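Apical membrane antigen 1 (Babesia divergens, PDB 4APM) probably takes part in host cell invasion by this parasite, at the moving junction, through an ectodomain of three domains that binds calcium. Local coordinates at residues A[113-116]-A[117-121]; A[129-132]-A[133-137]; A[197-200]-A[201-204]; A[350-353]-A[354-357]. One frame throughout, in Å; residues are numbered along the deposited sequence.

Overall arrangement
Along the chain the four contacts come in series, and each is local. Contacts 1 and 2 close the ends of consecutive helices, 113-118 and 125-134; their centres lie about 12 Å apart and they touch, with Y121 packed on E131 and Y132. Contact 1 supplies G120 O to the calcium ion, with the side chain of E131 of contact 2 about 8 Å from it. Contact 3 leads into strand 202-205 of the five-stranded antiparallel sheet that also holds strand 111-112, just ahead of contact 1. Its centre is about 20 Å from that of contact 2. Contact 4 packs P351 and L352 against A200 of contact 3, their centres about 12 Å apart, and joins its later loop to the turn that leads into strand 202-205.

Contact 1: residues A[113-116]-A[117-121]; sequences AADL and VRWGY. With CA (calcium ion), chain B.
L116 and Y121 meet at the Schellman motif that ends helix 113-118, a compact example of how a helix terminus can present a carbonyl to a metal. Among the backbone bonds, Y121 N donates to L116 O (3.1 Å), G120 N reaches back to V117 O, and G120 itself turns with positive phi. Within the last turns R118 N bonds A114 O, and W119 N bonds D115 O. The charged pair is D115 and R118: NH2 of R118 reaches OD1 of D115 at 2.8 Å, in the guanidinium plane but on the anti side of the carboxylate, and the two planes stand 69° apart. A water bridges the same OD1 to R118 NE, so the guanidinium is held twice, while D115 OD2 bonds a glycerol. Apolar contacts gather round W119. With CG anti to the carbonyl carbon (chi1 -63°), its ring lies back along the helix over D115, whose CB sits over the six-membered ring in a CH-pi contact, 4.1 Å from CB to centroid; L116 CD1 approaches W119 CE3 obliquely. The Y121 ring turns its edge to L116 O. Calcium is coordinated by the glycine carbonyl, three waters and D122 among others, with G120 O at 2.4 Å from the ion.

Contact 2: residues A[129-132]-A[133-137]; sequences CAEY and AGNII
The Y132 ring carries I136 on one face: CD1 stands 3.7 Å above the ring plane, displaced toward the rim, where this CH-pi contact lies 26° off the ring normal. The nearest ring atom is CE2, 3.7 Å from I136 CD1. At the ring's CD1 edge, close to its plane, lies Y121 OH, 3.6 Å from Y132 CD1. This is the C-terminal end of helix 125-134, where the chain leaves the last turn and a side chain from just beyond it folds back over an aromatic ring of that turn. Two torsions bring the groups together. Y132 has CG anti to its backbone N (chi1 176°), while I136 sets CG1 anti to its own carbonyl carbon (chi1 -76°), which leaves CD1 over the ring and also close to Y132 O. At the far end of the ring, OH of Y132 bonds the carbonyl of L108, anchoring the tyrosine at its polar tip.

The flat amide of N135 belongs to the same helix end. Its ND2 bonds the hydroxyl of Y121, linking this terminus to the loop that follows helix 113-118, and its OD1 bonds a bound pentanediol.

In the backbone, A133 N donates to C129 O at 2.9 Å and G134 N to A130 O at 3.0 Å. N135 N bonds Y132 O, three residues back. C129 and A133 turn to strands 150-153 and 158-161, and C129 is joined to C159 by a disulfide. The N-H of N135 comes from well above the carbonyl plane of Y132, 67° out of it, at 3.1 Å from N to O.

Contact 3: residues A[197-200]-A[201-204]; sequences GIDA and HLYY
D199 and L202 lie side by side and point the same way, with L202 CD2 3.8 Å from CG of the aspartate; the methyl thus packs on the root of the carboxylate. H201 comes at D199 from another direction. Its ring crosses the carboxylate obliquely, the two planes 61° apart, and CE1 lies 3.3 Å from D199 OD1. The same carbon presents the ring edge to the backbone of I198, with H201 CE1 3.1 Å from I198 O and that oxygen in the ring plane. The histidine reaches this place because CG sits between its backbone N and carbonyl carbon (chi1 55°), which turns the imidazole back over the preceding residues.

Two type I beta turns, G197 to A200 and D199 to L202, overlap here and give the chain its curl. The second is closed by L202 N to D199 O at 2.9 Å, a fairly straight bond (166°) whose donor nevertheless stands above the carbonyl plane. D199 N is also hydrogen-bonded to S196 OG. The double turn delivers the chain into strand 202-205, between strands 53-54 and 150-153 of the antiparallel sheet: L202 packs on V151 and D153 of one neighbouring strand and on V57 of strand 56-60.

Contact 4: residues A[350-353]-A[354-357]; sequences SPLE and QDAV
An ST turn runs straight into a short 3-10 segment here, and S350 and D355 clasp the two together. The serine hydroxyl works in both directions. S350 OG accepts from L352 N (3.2 Å), which makes the turn, and donates to D355 OD2 at 2.6 Å, using the anti lone pair of that oxygen. With OG anti to the backbone N (chi1 -171°), the hydroxyl is set between these two partners, which holds the serine rotamer and tethers one carboxylate oxygen. An acetate ion also lies near D355.

L352 runs alongside the aspartate and Q354, all pointing the same way. Its CD1 lies 3.7 Å from Q354 OE1 and 3.9 Å from D355 OD2, giving the polar groups an apolar flank. The leucine also packs on A200 and on E250 of helix 249-257, while A356 rests on F343 and P221.

The 3-10 backbone pattern is carried by two successive bonds, D355 N to L352 O at 2.9 Å and A356 N to E353 O at 3.1 Å. In each the donor stands above the acceptor's carbonyl plane, 55° out of it, and A356 CB closes in to 3.3 Å from E353 O.

Contact 1: residues A[113-116]-A[117-121]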
loop_
_atom_site.group_PDB
_atom_site.type_symbol
_atom_site.label_atom_id
_atom_site.label_comp_id
_atom_site.label_asym_id
_atom_site.label_seq_id
_atom_site.Cartn_x
_atom_site.Cartn_y
_atom_site.Cartn_z
ATOM N N ALA A 113 3.780 -0.033 -22.950
ATOM C CA ALA A 113 4.122 -1.384 -22.492
ATOM C C ALA A 113 4.667 -2.248 -23.623
ATOM O O ALA A 113 5.573 -3.066 -23.410
ATOM C CB ALA A 113 2.915 -2.046 -21.851
ATOM N N ALA A 114 4.102 -2.075 -24.822
ATOM C CA ALA A 114 4.519 -2.853 -25.999
ATOM C C ALA A 114 5.930 -2.446 -26.440
ATOM O O ALA A 114 6.753 -3.295 -26.769
ATOM C CB ALA A 114 3.517 -2.667 -27.148
ATOM N N ASP A 115 6.196 -1.142 -26.437
ATOM C CA ASP A 115 7.547 -0.631 -26.682
ATOM C C ASP A 115 8.614 -1.305 -25.827
ATOM O O ASP A 115 9.618 -1.794 -26.328
ATOM C CB ASP A 115 7.587 0.879 -26.474
ATOM C CG ASP A 115 7.150 1.640 -27.712
ATOM O OD1 ASP A 115 7.014 0.998 -28.769
ATOM O OD2 ASP A 115 6.960 2.872 -27.632
ATOM N N LEU A 116 8.349 -1.365 -24.535
ATOM C CA LEU A 116 9.237 -1.987 -23.588
ATOM C C LEU A 116 9.460 -3.477 -23.916
ATOM O O LEU A 116 10.612 -3.942 -23.911
ATOM C CB LEU A 116 8.705 -1.780 -22.154
ATOM C CG LEU A 116 9.388 -0.750 -21.215
ATOM C CD1 LEU A 116 10.177 0.335 -21.937
ATOM C CD2 LEU A 116 8.466 -0.159 -20.142
ATOM N N VAL A 117 8.399 -4.217 -24.269
ATOM C CA VAL A 117 8.629 -5.581 -24.779
ATOM C C VAL A 117 9.415 -5.647 -26.119
ATOM O O VAL A 117 10.372 -6.428 -26.245
ATOM C CB VAL A 117 7.431 -6.576 -24.613
ATOM C CG1 VAL A 117 6.111 -5.871 -24.469
ATOM C CG2 VAL A 117 7.402 -7.697 -25.670
ATOM N N ARG A 118 9.142 -4.699 -27.011
ATOM C CA ARG A 118 9.886 -4.551 -28.268
ATOM C C ARG A 118 11.403 -4.461 -27.907
ATOM O O ARG A 118 12.247 -5.170 -28.492
ATOM C CB ARG A 118 9.356 -3.294 -29.031
ATOM C CG ARG A 118 9.347 -3.314 -30.569
ATOM C CD ARG A 118 7.944 -3.087 -31.213
ATOM N NE ARG A 118 7.205 -1.931 -30.706
ATOM C CZ ARG A 118 5.873 -1.785 -30.739
ATOM N NH1 ARG A 118 5.101 -2.712 -31.290
ATOM N NH2 ARG A 118 5.305 -0.697 -30.218
ATOM N N TRP A 119 11.708 -3.729 -26.830
ATOM C CA TRP A 119 13.100 -3.401 -26.459
ATOM C C TRP A 119 13.791 -4.439 -25.620
ATOM O O TRP A 119 14.914 -4.225 -25.140
ATOM C CB TRP A 119 13.156 -2.047 -25.772
ATOM C CG TRP A 119 12.701 -0.966 -26.692
ATOM C CD1 TRP A 119 12.698 -0.992 -28.091
ATOM C CD2 TRP A 119 12.152 0.346 -26.333
ATOM N NE1 TRP A 119 12.196 0.177 -28.598
ATOM C CE2 TRP A 119 11.865 1.030 -27.597
ATOM C CE3 TRP A 119 11.891 1.001 -25.140
ATOM C CZ2 TRP A 119 11.343 2.306 -27.634
ATOM C CZ3 TRP A 119 11.395 2.301 -25.190
ATOM C CH2 TRP A 119 11.099 2.928 -26.403
ATOM N N GLY A 120 13.119 -5.561 -25.408
ATOM C CA GLY A 120 13.758 -6.694 -24.798
ATOM C C GLY A 120 13.458 -6.902 -23.328
ATOM O O GLY A 120 13.943 -7.860 -22.757
ATOM N N TYR A 121 12.593 -6.071 -22.738
ATOM C CA TYR A 121 12.273 -6.178 -21.307
ATOM C C TYR A 121 11.364 -7.346 -21.045
ATOM O O TYR A 121 10.426 -7.553 -21.796
ATOM C CB TYR A 121 11.642 -4.887 -20.774
ATOM C CG TYR A 121 12.599 -3.708 -20.779
ATOM C CD1 TYR A 121 12.760 -2.913 -21.914
ATOM C CD2 TYR A 121 13.403 -3.445 -19.679
ATOM C CE1 TYR A 121 13.651 -1.842 -21.925
ATOM C CE2 TYR A 121 14.284 -2.377 -19.671
ATOM C CZ TYR A 121 14.400 -1.575 -20.790
ATOM O OH TYR A 121 15.342 -0.568 -20.789
HETATM CA CA CA B . 14.695 -10.069 -23.299
HETATM O O HOH W 1 8.903 0.482 -30.330
HETATM O O HOH W 2 14.992 -12.382 -23.653
HETATM O O HOH W 3 15.982 -9.171 -25.200
HETATM O O HOH W 4 12.969 -9.971 -25.137
#

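Contact 2: residues A[129-132]-A[133-137]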
loop_
_atom_site.group_PDB
_atom_site.type_symbol
_atom_site.label_atom_id
_atom_site.label_comp_id
_atom_site.label_asym_id
_atom_site.label_seq_id
_atom_site.Cartn_x
_atom_site.Cartn_y
_atom_site.Cartn_z
ATOM N N CYS A 129 8.717 -1.061 -16.599
ATOM C CA CYS A 129 8.758 0.364 -16.466
ATOM C C CYS A 129 9.845 0.772 -15.447
ATOM O O CYS A 129 10.628 1.696 -15.689
ATOM C CB CYS A 129 7.355 0.891 -16.091
ATOM S SG CYS A 129 7.182 2.694 -16.140
ATOM N N ALA A 130 9.955 0.004 -14.371
ATOM C CA ALA A 130 10.939 0.277 -13.302
ATOM C C ALA A 130 12.358 0.060 -13.818
ATOM O O ALA A 130 13.243 0.866 -13.560
ATOM C CB ALA A 130 10.685 -0.619 -12.092
ATOM N N GLU A 131 12.551 -1.029 -14.554
ATOM C CA GLU A 131 13.858 -1.355 -15.135
ATOM C C GLU A 131 14.220 -0.304 -16.190
ATOM O O GLU A 131 15.352 0.151 -16.289
ATOM C CB GLU A 131 13.810 -2.759 -15.760
ATOM C CG GLU A 131 15.156 -3.280 -16.282
ATOM C CD GLU A 131 15.069 -4.712 -16.780
ATOM O OE1 GLU A 131 14.041 -5.364 -16.530
ATOM O OE2 GLU A 131 16.028 -5.194 -17.418
ATOM N N TYR A 132 13.223 0.164 -16.911
ATOM C CA TYR A 132 13.482 1.159 -17.912
ATOM C C TYR A 132 13.929 2.478 -17.247
ATOM O O TYR A 132 14.884 3.116 -17.692
ATOM C CB TYR A 132 12.229 1.349 -18.763
ATOM C CG TYR A 132 12.362 2.433 -19.795
ATOM C CD1 TYR A 132 13.201 2.270 -20.892
ATOM C CD2 TYR A 132 11.616 3.600 -19.700
ATOM C CE1 TYR A 132 13.321 3.262 -21.850
ATOM C CE2 TYR A 132 11.723 4.588 -20.649
ATOM C CZ TYR A 132 12.569 4.403 -21.737
ATOM O OH TYR A 132 12.693 5.388 -22.697
ATOM N N ALA A 133 13.235 2.876 -16.181
ATOM C CA ALA A 133 13.657 4.028 -15.392
ATOM C C ALA A 133 15.101 3.829 -14.878
ATOM O O ALA A 133 15.896 4.776 -14.855
ATOM C CB ALA A 133 12.686 4.264 -14.228
ATOM N N GLY A 134 15.441 2.587 -14.523
ATOM C CA GLY A 134 16.783 2.245 -14.056
ATOM C C GLY A 134 17.917 2.315 -15.076
ATOM O O GLY A 134 19.083 2.344 -14.695
ATOM N N ASN A 135 17.570 2.364 -16.367
ATOM C CA ASN A 135 18.536 2.466 -17.460
ATOM C C ASN A 135 18.678 3.876 -18.061
ATOM O O ASN A 135 19.256 4.020 -19.148
ATOM C CB ASN A 135 18.111 1.553 -18.616
ATOM C CG ASN A 135 18.316 0.087 -18.312
ATOM O OD1 ASN A 135 19.131 -0.274 -17.467
ATOM N ND2 ASN A 135 17.561 -0.760 -18.980
ATOM N N ILE A 136 18.003 4.863 -17.476
ATOM C CA ILE A 136 18.037 6.240 -18.006
ATOM C C ILE A 136 18.972 7.013 -17.100
ATOM O O ILE A 136 18.693 7.170 -15.901
ATOM C CB ILE A 136 16.646 6.922 -17.969
ATOM C CG1 ILE A 136 15.746 6.402 -19.089
ATOM C CG2 ILE A 136 16.768 8.437 -18.049
ATOM C CD1 ILE A 136 14.283 6.498 -18.754
ATOM N N ILE A 137 20.136 7.385 -17.634
ATOM C CA ILE A 137 21.154 8.042 -16.816
ATOM C C ILE A 137 21.199 9.535 -17.062
ATOM O O ILE A 137 21.217 9.970 -18.212
ATOM C CB ILE A 137 22.541 7.453 -17.061
ATOM C CG1 ILE A 137 22.499 5.933 -16.899
ATOM C CG2 ILE A 137 23.550 8.071 -16.102
ATOM C CD1 ILE A 137 23.606 5.222 -17.648
#

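Contact 3: residues A[197-200]-A[201-204]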
loop_
_atom_site.group_PDB
_atom_site.type_symbol
_atom_site.label_atom_id
_atom_site.label_comp_id
_atom_site.label_asym_id
_atom_site.label_seq_id
_atom_site.Cartn_x
_atom_site.Cartn_y
_atom_site.Cartn_z
ATOM N N GLY A 197 -8.552 6.951 -5.696
ATOM C CA GLY A 197 -9.343 5.827 -6.146
ATOM C C GLY A 197 -9.451 5.741 -7.658
ATOM O O GLY A 197 -9.263 4.672 -8.226
ATOM N N ILE A 198 -9.748 6.853 -8.328
ATOM C CA ILE A 198 -9.981 6.771 -9.759
ATOM C C ILE A 198 -8.684 6.638 -10.520
ATOM O O ILE A 198 -8.690 6.265 -11.693
ATOM C CB ILE A 198 -10.707 7.998 -10.307
ATOM C CG1 ILE A 198 -9.837 9.249 -10.143
ATOM C CG2 ILE A 198 -12.089 8.127 -9.672
ATOM C CD1 ILE A 198 -10.549 10.505 -10.556
ATOM N N ASP A 199 -7.570 6.994 -9.881
ATOM C CA ASP A 199 -6.275 6.714 -10.471
ATOM C C ASP A 199 -5.661 5.451 -9.895
ATOM O O ASP A 199 -4.433 5.317 -9.808
ATOM C CB ASP A 199 -5.361 7.932 -10.385
ATOM C CG ASP A 199 -5.598 8.906 -11.542
ATOM O OD1 ASP A 199 -5.941 8.440 -12.656
ATOM O OD2 ASP A 199 -5.446 10.133 -11.357
ATOM N N ALA A 200 -6.514 4.529 -9.463
ATOM C CA ALA A 200 -6.026 3.353 -8.760
ATOM C C ALA A 200 -5.100 2.551 -9.679
ATOM O O ALA A 200 -4.385 1.675 -9.240
ATOM C CB ALA A 200 -7.178 2.493 -8.305
ATOM N N HIS A 201 -5.124 2.882 -10.958
ATOM C CA HIS A 201 -4.500 2.058 -11.990
ATOM C C HIS A 201 -3.123 2.612 -12.286
ATOM O O HIS A 201 -2.397 2.075 -13.110
ATOM C CB HIS A 201 -5.375 2.056 -13.277
ATOM C CG HIS A 201 -5.685 3.458 -13.816
ATOM N ND1 HIS A 201 -6.604 4.272 -13.248
ATOM C CD2 HIS A 201 -5.139 4.176 -14.890
ATOM C CE1 HIS A 201 -6.642 5.453 -13.920
ATOM N NE2 HIS A 201 -5.746 5.395 -14.918
ATOM N N LEU A 202 -2.773 3.704 -11.613
ATOM C CA LEU A 202 -1.435 4.281 -11.680
ATOM C C LEU A 202 -0.526 3.669 -10.613
ATOM O O LEU A 202 -0.957 3.406 -9.474
ATOM C CB LEU A 202 -1.502 5.802 -11.508
ATOM C CG LEU A 202 -1.600 6.716 -12.740
ATOM C CD1 LEU A 202 -2.482 6.165 -13.863
ATOM C CD2 LEU A 202 -2.022 8.131 -12.374
ATOM N N TYR A 203 0.737 3.435 -10.989
ATOM C CA TYR A 203 1.744 2.903 -10.075
ATOM C C TYR A 203 2.924 3.859 -10.034
ATOM O O TYR A 203 3.629 4.005 -11.028
ATOM C CB TYR A 203 2.258 1.566 -10.585
ATOM C CG TYR A 203 1.233 0.480 -10.642
ATOM C CD1 TYR A 203 0.250 0.464 -11.632
ATOM C CD2 TYR A 203 1.264 -0.556 -9.713
ATOM C CE1 TYR A 203 -0.683 -0.523 -11.670
ATOM C CE2 TYR A 203 0.359 -1.575 -9.766
ATOM C CZ TYR A 203 -0.612 -1.551 -10.755
ATOM O OH TYR A 203 -1.531 -2.560 -10.776
ATOM N N TYR A 204 3.131 4.506 -8.894
ATOM C CA TYR A 204 4.331 5.326 -8.663
ATOM C C TYR A 204 5.415 4.442 -8.055
ATOM O O TYR A 204 5.175 3.712 -7.094
ATOM C CB TYR A 204 4.000 6.465 -7.693
ATOM C CG TYR A 204 5.098 7.502 -7.509
ATOM C CD1 TYR A 204 6.174 7.271 -6.647
ATOM C CD2 TYR A 204 5.035 8.727 -8.163
ATOM C CE1 TYR A 204 7.164 8.236 -6.464
ATOM C CE2 TYR A 204 6.030 9.690 -8.009
ATOM C CZ TYR A 204 7.092 9.436 -7.161
ATOM O OH TYR A 204 8.059 10.368 -6.989
#

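Contact 4: residues A[350-353]-A[354-357]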
loop_
_atom_site.group_PDB
_atom_site.type_symbol
_atom_site.label_atom_id
_atom_site.label_comp_id
_atom_site.label_asym_id
_atom_site.label_seq_id
_atom_site.Cartn_x
_atom_site.Cartn_y
_atom_site.Cartn_z
ATOM N N SER A 350 -3.713 -1.342 -3.716
ATOM C CA SER A 350 -4.914 -0.750 -4.241
ATOM C C SER A 350 -5.820 -0.135 -3.157
ATOM O O SER A 350 -6.032 -0.727 -2.098
ATOM C CB SER A 350 -5.708 -1.785 -5.036
ATOM O OG SER A 350 -6.749 -1.083 -5.699
ATOM N N PRO A 351 -6.365 1.044 -3.430
ATOM C CA PRO A 351 -7.429 1.633 -2.590
ATOM C C PRO A 351 -8.857 1.057 -2.804
ATOM O O PRO A 351 -9.802 1.492 -2.122
ATOM C CB PRO A 351 -7.421 3.109 -3.031
ATOM C CG PRO A 351 -7.006 3.055 -4.482
ATOM C CD PRO A 351 -5.960 1.948 -4.537
ATOM N N LEU A 352 -9.030 0.141 -3.765
ATOM C CA LEU A 352 -10.382 -0.294 -4.229
ATOM C C LEU A 352 -10.763 -1.622 -3.643
ATOM O O LEU A 352 -10.020 -2.599 -3.805
ATOM C CB LEU A 352 -10.404 -0.475 -5.751
ATOM C CG LEU A 352 -10.056 0.711 -6.616
ATOM C CD1 LEU A 352 -10.335 0.388 -8.092
ATOM C CD2 LEU A 352 -10.846 1.923 -6.121
ATOM N N GLU A 353 -11.960 -1.704 -3.069
ATOM C CA GLU A 353 -12.520 -3.015 -2.692
ATOM C C GLU A 353 -12.485 -3.967 -3.853
ATOM O O GLU A 353 -12.295 -5.165 -3.659
ATOM C CB GLU A 353 -13.979 -2.916 -2.226
ATOM C CG GLU A 353 -14.177 -2.507 -0.781
ATOM C CD GLU A 353 -15.652 -2.401 -0.430
ATOM O OE1 GLU A 353 -16.439 -3.225 -0.945
ATOM O OE2 GLU A 353 -16.036 -1.442 0.273
ATOM N N GLN A 354 -12.740 -3.462 -5.054
ATOM C CA GLN A 354 -12.808 -4.348 -6.228
ATOM C C GLN A 354 -11.541 -5.171 -6.381
ATOM O O GLN A 354 -11.529 -6.126 -7.143
ATOM C CB GLN A 354 -12.932 -3.567 -7.537
ATOM C CG GLN A 354 -13.968 -2.488 -7.624
ATOM C CD GLN A 354 -13.678 -1.597 -8.817
ATOM O OE1 GLN A 354 -12.830 -1.929 -9.661
ATOM N NE2 GLN A 354 -14.345 -0.456 -8.886
ATOM N N ASP A 355 -10.420 -4.665 -5.868
ATOM C CA ASP A 355 -9.137 -5.272 -6.203
ATOM C C ASP A 355 -8.716 -6.239 -5.153
ATOM O O ASP A 355 -7.595 -6.745 -5.168
ATOM C CB ASP A 355 -8.070 -4.235 -6.380
ATOM C CG ASP A 355 -8.217 -3.482 -7.645
ATOM O OD1 ASP A 355 -8.875 -3.995 -8.584
ATOM O OD2 ASP A 355 -7.644 -2.388 -7.728
ATOM N N ALA A 356 -9.612 -6.511 -4.230
ATOM C CA ALA A 356 -9.270 -7.391 -3.146
ATOM C C ALA A 356 -9.010 -8.856 -3.542
ATOM O O ALA A 356 -9.470 -9.373 -4.557
ATOM C CB ALA A 356 -10.297 -7.296 -2.033
ATOM N N VAL A 357 -8.371 -9.532 -2.617
ATOM C CA VAL A 357 -7.917 -10.867 -2.762
ATOM C C VAL A 357 -8.607 -11.575 -1.603
ATOM O O VAL A 357 -8.773 -10.978 -0.540
ATOM C CB VAL A 357 -6.371 -10.835 -2.635
ATOM C CG1 VAL A 357 -5.829 -11.538 -1.401
ATOM C CG2 VAL A 357 -5.695 -11.213 -3.945
#